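Local coordinates for protein probable fumarate reductase Ifc3 (Shewanella frigidimarina, PDB 1QO8) that catalyses in vitro the essentially unidirectional reduction of fumarate to succinate, as a periplasmic flavocytochrome with one FAD and four covalently bound c-type hemes, at residues V147-K152 / I265-N270; G194-N199 / H535-L540; G523-G528 / D557-H562. One frame throughout, in Å; residues are numbered along the deposited sequence.

From the N terminus, the chain first forms the heme-bearing cytochrome part and then enters the flavoprotein part, where all three contacts lie. Interaction 1 closes when 265-270 returns beside 147-152, 112 residues later, setting an outermost strand of the parallel FAD-binding sheet. The 194-199 turn leaves from within that loop and meets 535-540 only after 335 more residues, so interactions 1 and 2 cross; interaction 2 joins the end of helix 184-194 to the loop before helix 543-563. Interaction 3 opens inside the second loop and closes beyond it, crossing interaction 2; it packs the last helix on 524-526, the other outermost strand. Interactions 1 and 2 touch FAD at its adenosine and flavin ends.

Interaction 1 (V147-K152 / I265-N270); sequences VILVDK and IDTRLN. With FAD (flavin-adenine dinucleotide), chain G.
Leu149 CG stands anti to the backbone N (chi1 168°), and this setting brings CD2 to 4.1 Å from Thr267 CB, on the face of the sheet that the two residues share. On the other face, Arg268 bends at its third torsion (chi3 -86°), and the bend lays the guanidinium over Ile148: CG2 lies above one face, displaced toward the rim, while Ile148 CD1 is 3.8 Å from Arg268 NH2. The charged end is held by a salt bridge from NH1 to Glu120 and a hydrogen bond to Tyr297 OH.

The backbone evidence is a parallel pairing centred on Val150 and Arg268, with CA atoms 4.6 Å apart. Arg268 N donates to Leu149 O at 2.8 Å, nearly straight at 172° and in the carbonyl plane; Asp151 N donates to Arg268 O, also at 2.8 Å, but tilted from the plane of that carbonyl. The two bonds bracket Val150, as expected for parallel strands. Strand 147-150 is also bonded to strand 124-127, placing 267-268 at the border of the Rossmann-type sheet. Farther along, one water donates to both Lys152 O and Asn270 OD1, bridging the segments where they leave the sheet; Asn270 ND2 bonds Asp27 O in the cytochrome part.

At that end Asp151 grips the FAD ribose through both carboxylate oxygens: O2B donates to OD1 at 3.0 Å and O3B to OD2 at 2.6 Å. This is the acidic residue after the second strand that characterises Rossmann-type dinucleotide sites. Ala129 N and Ala153 N also donate to the carboxylate. Lys152 extends along the adenine, its amino group paired with Asp339. The chemistry implies a ribose fixed by two hydroxyl bonds, on an acceptor whose negative charge the surrounding amides probably stabilise.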
loop_
_atom_site.group_PDB
_atom_site.type_symbol
_atom_site.label_atom_id
_atom_site.label_comp_id
_atom_site.label_asym_id
_atom_site.label_seq_id
_atom_site.Cartn_x
_atom_site.Cartn_y
_atom_site.Cartn_z
ATOM N N VAL A 147 -1.462 30.000 -15.185
ATOM C CA VAL A 147 -1.813 29.033 -14.142
ATOM C C VAL A 147 -3.327 28.972 -13.994
ATOM O O VAL A 147 -3.971 30.012 -13.957
ATOM C CB VAL A 147 -1.225 29.459 -12.784
ATOM C CG1 VAL A 147 -1.759 28.667 -11.581
ATOM C CG2 VAL A 147 0.285 29.313 -12.793
ATOM N N ILE A 148 -3.895 27.777 -13.897
ATOM C CA ILE A 148 -5.245 27.635 -13.377
ATOM C C ILE A 148 -5.107 26.964 -11.988
ATOM O O ILE A 148 -4.248 26.101 -11.925
ATOM C CB ILE A 148 -6.145 26.833 -14.329
ATOM C CG1 ILE A 148 -6.363 27.697 -15.633
ATOM C CG2 ILE A 148 -7.477 26.455 -13.724
ATOM C CD1 ILE A 148 -7.149 26.909 -16.672
ATOM N N LEU A 149 -5.884 27.400 -11.003
ATOM C CA LEU A 149 -5.757 26.819 -9.654
ATOM C C LEU A 149 -7.134 26.234 -9.431
ATOM O O LEU A 149 -8.006 27.132 -9.526
ATOM C CB LEU A 149 -5.467 27.852 -8.558
ATOM C CG LEU A 149 -5.595 27.412 -7.090
ATOM C CD1 LEU A 149 -4.773 26.123 -6.832
ATOM C CD2 LEU A 149 -5.074 28.510 -6.140
ATOM N N VAL A 150 -7.329 24.960 -9.158
ATOM C CA VAL A 150 -8.686 24.471 -8.936
ATOM C C VAL A 150 -8.862 23.848 -7.544
ATOM O O VAL A 150 -7.926 23.238 -7.009
ATOM C CB VAL A 150 -9.131 23.411 -9.964
ATOM C CG1 VAL A 150 -9.098 23.942 -11.416
ATOM C CG2 VAL A 150 -8.217 22.181 -9.966
ATOM N N ASP A 151 -10.096 23.942 -6.960
ATOM C CA ASP A 151 -10.236 23.227 -5.683
ATOM C C ASP A 151 -11.610 22.615 -5.693
ATOM O O ASP A 151 -12.515 23.339 -6.070
ATOM C CB ASP A 151 -10.070 24.167 -4.459
ATOM C CG ASP A 151 -9.987 23.355 -3.164
ATOM O OD1 ASP A 151 -10.982 22.798 -2.719
ATOM O OD2 ASP A 151 -8.845 23.329 -2.618
ATOM N N LYS A 152 -11.815 21.381 -5.199
ATOM C CA LYS A 152 -13.163 20.809 -5.271
ATOM C C LYS A 152 -14.098 21.334 -4.191
ATOM O O LYS A 152 -15.281 20.935 -4.227
ATOM C CB LYS A 152 -13.082 19.276 -5.175
ATOM C CG LYS A 152 -12.568 18.864 -3.729
ATOM C CD LYS A 152 -12.502 17.333 -3.635
ATOM C CE LYS A 152 -11.667 16.892 -2.320
ATOM N NZ LYS A 152 -12.109 15.436 -2.151
ATOM N N ILE A 265 -4.269 35.222 -9.863
ATOM C CA ILE A 265 -4.654 33.818 -9.833
ATOM C C ILE A 265 -5.969 33.707 -9.075
ATOM O O ILE A 265 -5.917 33.891 -7.815
ATOM C CB ILE A 265 -3.635 33.021 -9.019
ATOM C CG1 ILE A 265 -2.225 33.283 -9.566
ATOM C CG2 ILE A 265 -4.054 31.561 -9.028
ATOM C CD1 ILE A 265 -1.168 32.786 -8.594
ATOM N N ASP A 266 -7.069 33.439 -9.757
ATOM C CA ASP A 266 -8.280 33.196 -8.987
ATOM C C ASP A 266 -8.447 31.697 -8.751
ATOM O O ASP A 266 -8.351 30.944 -9.748
ATOM C CB ASP A 266 -9.479 33.845 -9.683
ATOM C CG ASP A 266 -9.332 35.378 -9.619
ATOM O OD1 ASP A 266 -8.382 35.897 -8.954
ATOM O OD2 ASP A 266 -10.190 36.048 -10.242
ATOM N N THR A 267 -8.799 31.209 -7.581
ATOM C CA THR A 267 -9.129 29.795 -7.494
ATOM C C THR A 267 -10.441 29.430 -8.181
ATOM O O THR A 267 -11.480 30.067 -7.929
ATOM C CB THR A 267 -9.079 29.384 -6.024
ATOM O OG1 THR A 267 -9.682 28.065 -5.785
ATOM C CG2 THR A 267 -9.857 30.470 -5.365
ATOM N N ARG A 268 -10.494 28.349 -8.954
ATOM C CA ARG A 268 -11.804 27.850 -9.388
ATOM C C ARG A 268 -12.319 26.887 -8.336
ATOM O O ARG A 268 -11.800 25.783 -8.274
ATOM C CB ARG A 268 -11.644 27.143 -10.721
ATOM C CG ARG A 268 -12.577 27.089 -11.866
ATOM C CD ARG A 268 -11.930 26.556 -13.196
ATOM N NE ARG A 268 -11.269 27.623 -13.947
ATOM C CZ ARG A 268 -11.117 27.531 -15.306
ATOM N NH1 ARG A 268 -11.539 26.421 -15.921
ATOM N NH2 ARG A 268 -10.568 28.492 -16.031
ATOM N N LEU A 269 -13.402 27.173 -7.670
ATOM C CA LEU A 269 -14.002 26.446 -6.590
ATOM C C LEU A 269 -14.987 25.455 -7.159
ATOM O O LEU A 269 -15.372 25.469 -8.336
ATOM C CB LEU A 269 -14.623 27.499 -5.653
ATOM C CG LEU A 269 -13.589 28.425 -4.924
ATOM C CD1 LEU A 269 -14.272 29.595 -4.246
ATOM C CD2 LEU A 269 -12.758 27.589 -3.992
ATOM N N ASN A 270 -15.434 24.554 -6.296
ATOM C CA ASN A 270 -16.385 23.465 -6.585
ATOM C C ASN A 270 -16.017 22.821 -7.943
ATOM O O ASN A 270 -16.895 22.436 -8.713
ATOM C CB ASN A 270 -17.794 23.979 -6.545
ATOM C CG ASN A 270 -18.072 24.914 -5.390
ATOM O OD1 ASN A 270 -18.083 24.504 -4.196
ATOM N ND2 ASN A 270 -18.384 26.208 -5.683
HETATM P PA FAD G . -4.457 20.597 2.190
HETATM O O1A FAD G . -4.260 21.856 2.975
HETATM O O2A FAD G . -5.317 19.639 2.615
HETATM O O5B FAD G . -5.278 21.128 0.960
HETATM C C5B FAD G . -5.574 20.295 -0.236
HETATM C C4B FAD G . -6.621 21.107 -1.151
HETATM O O4B FAD G . -6.843 20.178 -2.321
HETATM C C3B FAD G . -8.033 21.168 -0.480
HETATM O O3B FAD G . -8.590 22.375 -0.210
HETATM C C2B FAD G . -8.868 20.037 -1.184
HETATM O O2B FAD G . -10.289 20.301 -1.288
HETATM C C1B FAD G . -8.308 20.149 -2.552
HETATM N N9A FAD G . -8.472 18.925 -3.346
HETATM C C8A FAD G . -8.402 17.618 -2.931
HETATM N N7A FAD G . -8.717 16.779 -3.879
HETATM C C5A FAD G . -9.012 17.560 -4.993
HETATM C C6A FAD G . -9.511 17.243 -6.328
HETATM N N6A FAD G . -9.735 16.031 -6.757
HETATM N N1A FAD G . -9.654 18.319 -7.141
HETATM C C2A FAD G . -9.513 19.620 -6.715
HETATM N N3A FAD G . -9.076 20.000 -5.493
HETATM C C4A FAD G . -8.877 18.920 -4.690
HETATM N N1 FAD G . 1.277 20.335 10.382
HETATM C C2 FAD G . 2.245 21.128 10.756
HETATM O O2 FAD G . 3.369 21.137 10.376
HETATM N N3 FAD G . 2.058 22.155 11.730
HETATM C C4 FAD G . 0.770 22.262 12.244
HETATM O O4 FAD G . 0.549 23.070 13.102
HETATM C C4X FAD G . -0.275 21.319 11.854
HETATM N N5 FAD G . -1.494 21.394 12.409
HETATM C C5X FAD G . -2.496 20.580 12.000
HETATM C C6 FAD G . -3.749 20.724 12.610
HETATM C C7 FAD G . -4.789 19.919 12.212
HETATM C C7M FAD G . -6.156 20.010 12.810
HETATM C C8 FAD G . -4.559 18.978 11.144
HETATM C C8M FAD G . -5.703 18.145 10.651
HETATM C C9 FAD G . -3.342 18.858 10.524
HETATM C C9A FAD G . -2.283 19.640 10.919
HETATM N N10 FAD G . -0.981 19.584 10.383
HETATM C C10 FAD G . 0.012 20.377 10.812
HETATM C "C1'" FAD G . -0.756 18.934 9.053
HETATM C "C2'" FAD G . -0.655 20.030 7.940
HETATM O "O2'" FAD G . -1.708 20.961 8.361
HETATM C "C3'" FAD G . -1.224 19.368 6.661
HETATM O "O3'" FAD G . -0.452 18.215 6.301
HETATM C "C4'" FAD G . -0.815 20.291 5.464
HETATM O "O4'" FAD G . -1.587 21.509 5.693
HETATM C "C5'" FAD G . -1.394 19.604 4.177
HETATM O "O5'" FAD G . -1.324 20.746 3.113
HETATM P P FAD G . -1.657 20.505 1.628
HETATM O O1P FAD G . -1.414 21.843 0.968
HETATM O O2P FAD G . -0.897 19.385 1.295
HETATM O O3P FAD G . -3.030 20.042 1.665
HETATM O O HOH W 1 -17.763 21.947 -3.268
#

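Interaction 2 (G194-N199 / H535-L540). With FAD (flavin-adenine dinucleotide), chain G.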
loop_
_atom_site.group_PDB
_atom_site.type_symbol
_atom_site.label_atom_id
_atom_site.label_comp_id
_atom_site.label_asym_id
_atom_site.label_seq_id
_atom_site.Cartn_x
_atom_site.Cartn_y
_atom_site.Cartn_z
ATOM N N GLY A 194 12.697 11.536 13.964
ATOM C CA GLY A 194 11.221 11.542 14.201
ATOM C C GLY A 194 10.562 10.587 13.185
ATOM O O GLY A 194 9.609 9.920 13.501
ATOM N N GLY A 195 11.089 10.467 11.966
ATOM C CA GLY A 195 10.575 9.534 10.975
ATOM C C GLY A 195 11.011 8.092 11.076
ATOM O O GLY A 195 10.883 7.325 10.099
ATOM N N ARG A 196 11.663 7.669 12.158
ATOM C CA ARG A 196 12.301 6.369 12.343
ATOM C C ARG A 196 13.363 6.021 11.320
ATOM O O ARG A 196 13.577 4.846 10.990
ATOM C CB ARG A 196 11.326 5.175 12.377
ATOM C CG ARG A 196 10.211 5.361 13.410
ATOM C CD ARG A 196 9.198 4.199 13.406
ATOM N NE ARG A 196 7.994 4.704 14.100
ATOM C CZ ARG A 196 6.826 4.127 14.010
ATOM N NH1 ARG A 196 6.735 2.996 13.254
ATOM N NH2 ARG A 196 5.728 4.598 14.640
ATOM N N GLN A 197 14.043 6.991 10.737
ATOM C CA GLN A 197 15.138 6.898 9.827
ATOM C C GLN A 197 14.646 6.448 8.451
ATOM O O GLN A 197 15.490 6.202 7.608
ATOM C CB GLN A 197 16.351 6.077 10.303
ATOM C CG GLN A 197 16.977 6.589 11.591
ATOM C CD GLN A 197 17.686 7.930 11.479
ATOM O OE1 GLN A 197 17.782 8.670 12.461
ATOM N NE2 GLN A 197 18.209 8.361 10.359
ATOM N N GLN A 198 13.382 6.604 8.116
ATOM C CA GLN A 198 12.816 6.155 6.833
ATOM C C GLN A 198 12.639 7.278 5.814
ATOM O O GLN A 198 12.369 7.004 4.616
ATOM C CB GLN A 198 11.492 5.484 7.173
ATOM C CG GLN A 198 11.634 4.134 7.903
ATOM C CD GLN A 198 12.391 3.141 7.048
ATOM O OE1 GLN A 198 12.309 3.072 5.825
ATOM N NE2 GLN A 198 13.255 2.305 7.558
ATOM N N ASN A 199 12.763 8.527 6.283
ATOM C CA ASN A 199 12.558 9.683 5.448
ATOM C C ASN A 199 13.599 9.638 4.310
ATOM O O ASN A 199 14.696 9.190 4.557
ATOM C CB ASN A 199 12.727 11.090 6.040
ATOM C CG ASN A 199 12.212 11.276 7.448
ATOM O OD1 ASN A 199 11.560 12.269 7.856
ATOM N ND2 ASN A 199 12.584 10.353 8.286
ATOM N N HIS A 535 8.506 12.838 5.554
ATOM C CA HIS A 535 8.316 12.506 6.928
ATOM C C HIS A 535 8.604 11.057 7.315
ATOM O O HIS A 535 8.553 10.720 8.514
ATOM C CB HIS A 535 6.856 12.820 7.358
ATOM C CG HIS A 535 6.491 14.234 7.058
ATOM N ND1 HIS A 535 5.497 14.562 6.133
ATOM C CD2 HIS A 535 7.015 15.407 7.524
ATOM C CE1 HIS A 535 5.377 15.876 6.069
ATOM N NE2 HIS A 535 6.305 16.402 6.881
ATOM N N GLY A 536 9.070 10.262 6.349
ATOM C CA GLY A 536 9.224 8.835 6.650
ATOM C C GLY A 536 8.067 8.265 7.419
ATOM O O GLY A 536 6.908 8.381 6.970
ATOM N N TYR A 537 8.314 7.537 8.495
ATOM C CA TYR A 537 7.191 6.870 9.201
ATOM C C TYR A 537 6.520 7.765 10.214
ATOM O O TYR A 537 5.545 7.297 10.818
ATOM C CB TYR A 537 7.673 5.567 9.881
ATOM C CG TYR A 537 8.047 4.417 8.981
ATOM C CD1 TYR A 537 8.087 4.555 7.591
ATOM C CD2 TYR A 537 8.336 3.155 9.513
ATOM C CE1 TYR A 537 8.409 3.480 6.777
ATOM C CE2 TYR A 537 8.667 2.062 8.710
ATOM C CZ TYR A 537 8.689 2.236 7.342
ATOM O OH TYR A 537 8.983 1.201 6.496
ATOM N N ASN A 538 6.901 9.034 10.423
ATOM C CA ASN A 538 6.146 9.787 11.477
ATOM C C ASN A 538 6.378 11.254 11.263
ATOM O O ASN A 538 7.550 11.659 11.283
ATOM C CB ASN A 538 6.611 9.333 12.859
ATOM C CG ASN A 538 5.839 10.053 13.960
ATOM O OD1 ASN A 538 4.618 10.052 14.045
ATOM N ND2 ASN A 538 6.555 10.807 14.782
ATOM N N ARG A 539 5.322 12.043 11.069
ATOM C CA ARG A 539 5.499 13.498 10.839
ATOM C C ARG A 539 5.799 14.158 12.200
ATOM O O ARG A 539 4.990 13.863 13.088
ATOM C CB ARG A 539 4.179 14.074 10.293
ATOM C CG ARG A 539 4.023 15.583 10.150
ATOM C CD ARG A 539 2.570 16.075 10.053
ATOM N NE ARG A 539 1.957 15.715 11.359
ATOM C CZ ARG A 539 1.788 16.475 12.435
ATOM N NH1 ARG A 539 2.132 17.760 12.302
ATOM N NH2 ARG A 539 1.329 15.974 13.576
ATOM N N LEU A 540 6.831 14.998 12.320
ATOM C CA LEU A 540 6.888 15.941 13.441
ATOM C C LEU A 540 6.048 17.191 13.342
ATOM O O LEU A 540 5.887 17.839 12.284
ATOM C CB LEU A 540 8.383 16.369 13.583
ATOM C CG LEU A 540 9.340 15.199 13.872
ATOM C CD1 LEU A 540 10.742 15.636 14.270
ATOM C CD2 LEU A 540 8.805 14.368 15.052
HETATM P PA FAD G . -4.457 20.597 2.190
HETATM O O1A FAD G . -4.260 21.856 2.975
HETATM O O2A FAD G . -5.317 19.639 2.615
HETATM O O5B FAD G . -5.278 21.128 0.960
HETATM C C5B FAD G . -5.574 20.295 -0.236
HETATM C C4B FAD G . -6.621 21.107 -1.151
HETATM O O4B FAD G . -6.843 20.178 -2.321
HETATM C C3B FAD G . -8.033 21.168 -0.480
HETATM O O3B FAD G . -8.590 22.375 -0.210
HETATM C C2B FAD G . -8.868 20.037 -1.184
HETATM O O2B FAD G . -10.289 20.301 -1.288
HETATM C C1B FAD G . -8.308 20.149 -2.552
HETATM N N9A FAD G . -8.472 18.925 -3.346
HETATM C C8A FAD G . -8.402 17.618 -2.931
HETATM N N7A FAD G . -8.717 16.779 -3.879
HETATM C C5A FAD G . -9.012 17.560 -4.993
HETATM C C6A FAD G . -9.511 17.243 -6.328
HETATM N N6A FAD G . -9.735 16.031 -6.757
HETATM N N1A FAD G . -9.654 18.319 -7.141
HETATM C C2A FAD G . -9.513 19.620 -6.715
HETATM N N3A FAD G . -9.076 20.000 -5.493
HETATM C C4A FAD G . -8.877 18.920 -4.690
HETATM N N1 FAD G . 1.277 20.335 10.382
HETATM C C2 FAD G . 2.245 21.128 10.756
HETATM O O2 FAD G . 3.369 21.137 10.376
HETATM N N3 FAD G . 2.058 22.155 11.730
HETATM C C4 FAD G . 0.770 22.262 12.244
HETATM O O4 FAD G . 0.549 23.070 13.102
HETATM C C4X FAD G . -0.275 21.319 11.854
HETATM N N5 FAD G . -1.494 21.394 12.409
HETATM C C5X FAD G . -2.496 20.580 12.000
HETATM C C6 FAD G . -3.749 20.724 12.610
HETATM C C7 FAD G . -4.789 19.919 12.212
HETATM C C7M FAD G . -6.156 20.010 12.810
HETATM C C8 FAD G . -4.559 18.978 11.144
HETATM C C8M FAD G . -5.703 18.145 10.651
HETATM C C9 FAD G . -3.342 18.858 10.524
HETATM C C9A FAD G . -2.283 19.640 10.919
HETATM N N10 FAD G . -0.981 19.584 10.383
HETATM C C10 FAD G . 0.012 20.377 10.812
HETATM C "C1'" FAD G . -0.756 18.934 9.053
HETATM C "C2'" FAD G . -0.655 20.030 7.940
HETATM O "O2'" FAD G . -1.708 20.961 8.361
HETATM C "C3'" FAD G . -1.224 19.368 6.661
HETATM O "O3'" FAD G . -0.452 18.215 6.301
HETATM C "C4'" FAD G . -0.815 20.291 5.464
HETATM O "O4'" FAD G . -1.587 21.509 5.693
HETATM C "C5'" FAD G . -1.394 19.604 4.177
HETATM O "O5'" FAD G . -1.324 20.746 3.113
HETATM P P FAD G . -1.657 20.505 1.628
HETATM O O1P FAD G . -1.414 21.843 0.968
HETATM O O2P FAD G . -0.897 19.385 1.295
HETATM O O3P FAD G . -3.030 20.042 1.665
HETATM O O HOH W 2 11.085 1.114 4.473
#
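Tyr537 lays its ring face under Gln198 where two beta turns meet: a type I' turn, Gly195 to Gln198, and a type II' turn, His535 to Asn538. Gln198 CG sits 3.4 Å from the ring centroid and only 7° off the normal, a CH-pi contact over the face. The glutamine chain bends at its second torsion, sending the amide along the ring toward the hydroxyl, its plane 29° from that of the ring. Arg196 and Tyr537 cross at about a right angle: NH1 is at the ring edge near its plane, the guanidinium turned 83° from the ring. That arginine, the C-prime residue of the Schellman motif ending helix 184-194, bonds Ser518 and Leu516 O of the second subunit, so the turn reaches the dimer interface.

In the backbone, Gly195 O accepts from Gln198 N and Tyr537 N on opposite faces of its carbonyl plane. Leu540 CD2 packs 3.8 Å from Gly194 CA, where a CB would clash. The 535-540 loop also carries Arg539, probably a fumarate-binding residue, to the flavin. At the outer end, a water donates to Gln198 OE1 at 2.7 Å and lies 2.9 Å from Tyr537 OH.

Interaction 3 (G523-G528 / D557-H562)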
loop_
_atom_site.group_PDB
_atom_site.type_symbol
_atom_site.label_atom_id
_atom_site.label_comp_id
_atom_site.label_asym_id
_atom_site.label_seq_id
_atom_site.Cartn_x
_atom_site.Cartn_y
_atom_site.Cartn_z
ATOM N N GLY A 523 5.387 16.064 -17.322
ATOM C CA GLY A 523 4.168 16.875 -17.108
ATOM C C GLY A 523 3.606 16.836 -15.685
ATOM O O GLY A 523 2.625 17.592 -15.433
ATOM N N LEU A 524 4.034 15.981 -14.780
ATOM C CA LEU A 524 3.345 15.756 -13.491
ATOM C C LEU A 524 4.203 16.117 -12.275
ATOM O O LEU A 524 5.325 15.648 -12.149
ATOM C CB LEU A 524 2.951 14.301 -13.273
ATOM C CG LEU A 524 1.630 13.896 -12.650
ATOM C CD1 LEU A 524 1.697 12.648 -11.795
ATOM C CD2 LEU A 524 0.823 14.959 -11.930
ATOM N N PHE A 525 3.751 17.000 -11.389
ATOM C CA PHE A 525 4.508 17.427 -10.193
ATOM C C PHE A 525 3.623 17.296 -8.953
ATOM O O PHE A 525 2.408 17.171 -9.108
ATOM C CB PHE A 525 4.991 18.877 -10.329
ATOM C CG PHE A 525 5.862 19.092 -11.563
ATOM C CD1 PHE A 525 5.263 19.327 -12.798
ATOM C CD2 PHE A 525 7.219 18.981 -11.485
ATOM C CE1 PHE A 525 6.037 19.454 -13.928
ATOM C CE2 PHE A 525 8.014 19.114 -12.631
ATOM C CZ PHE A 525 7.407 19.374 -13.858
ATOM N N ALA A 526 4.163 17.369 -7.746
ATOM C CA ALA A 526 3.291 17.223 -6.568
ATOM C C ALA A 526 4.017 17.843 -5.361
ATOM O O ALA A 526 5.250 17.917 -5.375
ATOM C CB ALA A 526 2.878 15.791 -6.329
ATOM N N ALA A 527 3.229 18.318 -4.424
ATOM C CA ALA A 527 3.725 18.890 -3.178
ATOM C C ALA A 527 2.747 18.778 -2.034
ATOM O O ALA A 527 1.530 18.728 -2.272
ATOM C CB ALA A 527 4.118 20.361 -3.388
ATOM N N GLY A 528 3.248 18.537 -0.808
ATOM C CA GLY A 528 2.392 18.707 0.360
ATOM C C GLY A 528 2.073 17.315 0.901
ATOM O O GLY A 528 2.783 16.398 0.510
ATOM N N ASP A 557 7.588 26.157 -9.318
ATOM C CA ASP A 557 8.745 26.611 -10.106
ATOM C C ASP A 557 9.178 25.583 -11.138
ATOM O O ASP A 557 9.275 25.978 -12.310
ATOM C CB ASP A 557 9.905 26.986 -9.186
ATOM C CG ASP A 557 11.098 27.585 -9.908
ATOM O OD1 ASP A 557 11.025 28.714 -10.435
ATOM O OD2 ASP A 557 12.132 26.901 -9.978
ATOM N N ASN A 558 9.341 24.305 -10.846
ATOM C CA ASN A 558 9.622 23.305 -11.887
ATOM C C ASN A 558 8.460 23.076 -12.824
ATOM O O ASN A 558 8.640 22.863 -14.035
ATOM C CB ASN A 558 10.062 21.979 -11.288
ATOM C CG ASN A 558 11.368 22.177 -10.527
ATOM O OD1 ASN A 558 12.394 22.283 -11.184
ATOM N ND2 ASN A 558 11.413 22.262 -9.226
ATOM N N ALA A 559 7.210 23.164 -12.351
ATOM C CA ALA A 559 6.085 23.086 -13.253
ATOM C C ALA A 559 6.169 24.176 -14.332
ATOM O O ALA A 559 5.805 23.911 -15.478
ATOM C CB ALA A 559 4.757 23.210 -12.523
ATOM N N ALA A 560 6.546 25.397 -13.953
ATOM C CA ALA A 560 6.508 26.544 -14.848
ATOM C C ALA A 560 7.668 26.450 -15.849
ATOM O O ALA A 560 7.460 26.638 -17.046
ATOM C CB ALA A 560 6.576 27.880 -14.133
ATOM N N LYS A 561 8.823 26.099 -15.324
ATOM C CA LYS A 561 10.024 25.895 -16.112
ATOM C C LYS A 561 9.783 24.844 -17.195
ATOM O O LYS A 561 10.141 25.012 -18.374
ATOM C CB LYS A 561 11.214 25.559 -15.201
ATOM C CG LYS A 561 12.035 26.785 -14.859
ATOM C CD LYS A 561 12.906 26.845 -13.631
ATOM C CE LYS A 561 13.955 25.773 -13.462
ATOM N NZ LYS A 561 14.850 25.953 -12.273
ATOM N N HIS A 562 9.001 23.800 -16.863
ATOM C CA HIS A 562 8.763 22.729 -17.818
ATOM C C HIS A 562 7.737 23.158 -18.847
ATOM O O HIS A 562 7.773 22.688 -19.990
ATOM C CB HIS A 562 8.291 21.497 -17.049
ATOM C CG HIS A 562 7.906 20.340 -17.923
ATOM N ND1 HIS A 562 6.591 20.158 -18.359
ATOM C CD2 HIS A 562 8.648 19.358 -18.450
ATOM C CE1 HIS A 562 6.567 19.052 -19.068
ATOM N NE2 HIS A 562 7.797 18.545 -19.125
#
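Phe525 and Ala559 form the centre of a strand-on-helix contact that rests on aromatic and apolar packing, with no hydrogen bond between the two segments. Strand 524-526 and the 557-562 part of the last helix run almost antiparallel, at 164°, with axes 8.9 Å apart, so the helix lies along an outermost strand of the parallel FAD-binding sheet.

The CH-pi evidence is at one face of the phenylalanine ring. Ala559 CA is 3.9 Å from its centroid, over the face but displaced toward the rim, and Asn558 C lies over the same face. Phe525 CG is anti to the carbonyl carbon (chi1 -58°), a setting that directs the ring from the strand onto the helix backbone. Packing continues round the ring, with Ala559 CB 3.9 Å from CD1 of Phe525 and Asn558 CB 3.8 Å from its CE2; beside it, His562 CE1 packs 3.7 Å from Gly523 N.

The aromatic pair is an offset edge-to-face arrangement: Phe525 turns its edge to the face of His562, with the centroids 5.9 Å apart and the planes at 66°. Replacing Phe525 by alanine is likely to open a gap against Ala559 and Asn558 and leave the imidazole face without its aromatic neighbour.

Polar bonds come from outside the two segments. His562 pairs ND1 with Ser303 OG and NE2 with Asp522 OD1, bonds that hold its ring against turning. The chemistry implies that the two segments themselves meet by packing alone, while Ser303 OG, bonded to both Ala559 O and His562 ND1, adds a polar tie between helix and sheet.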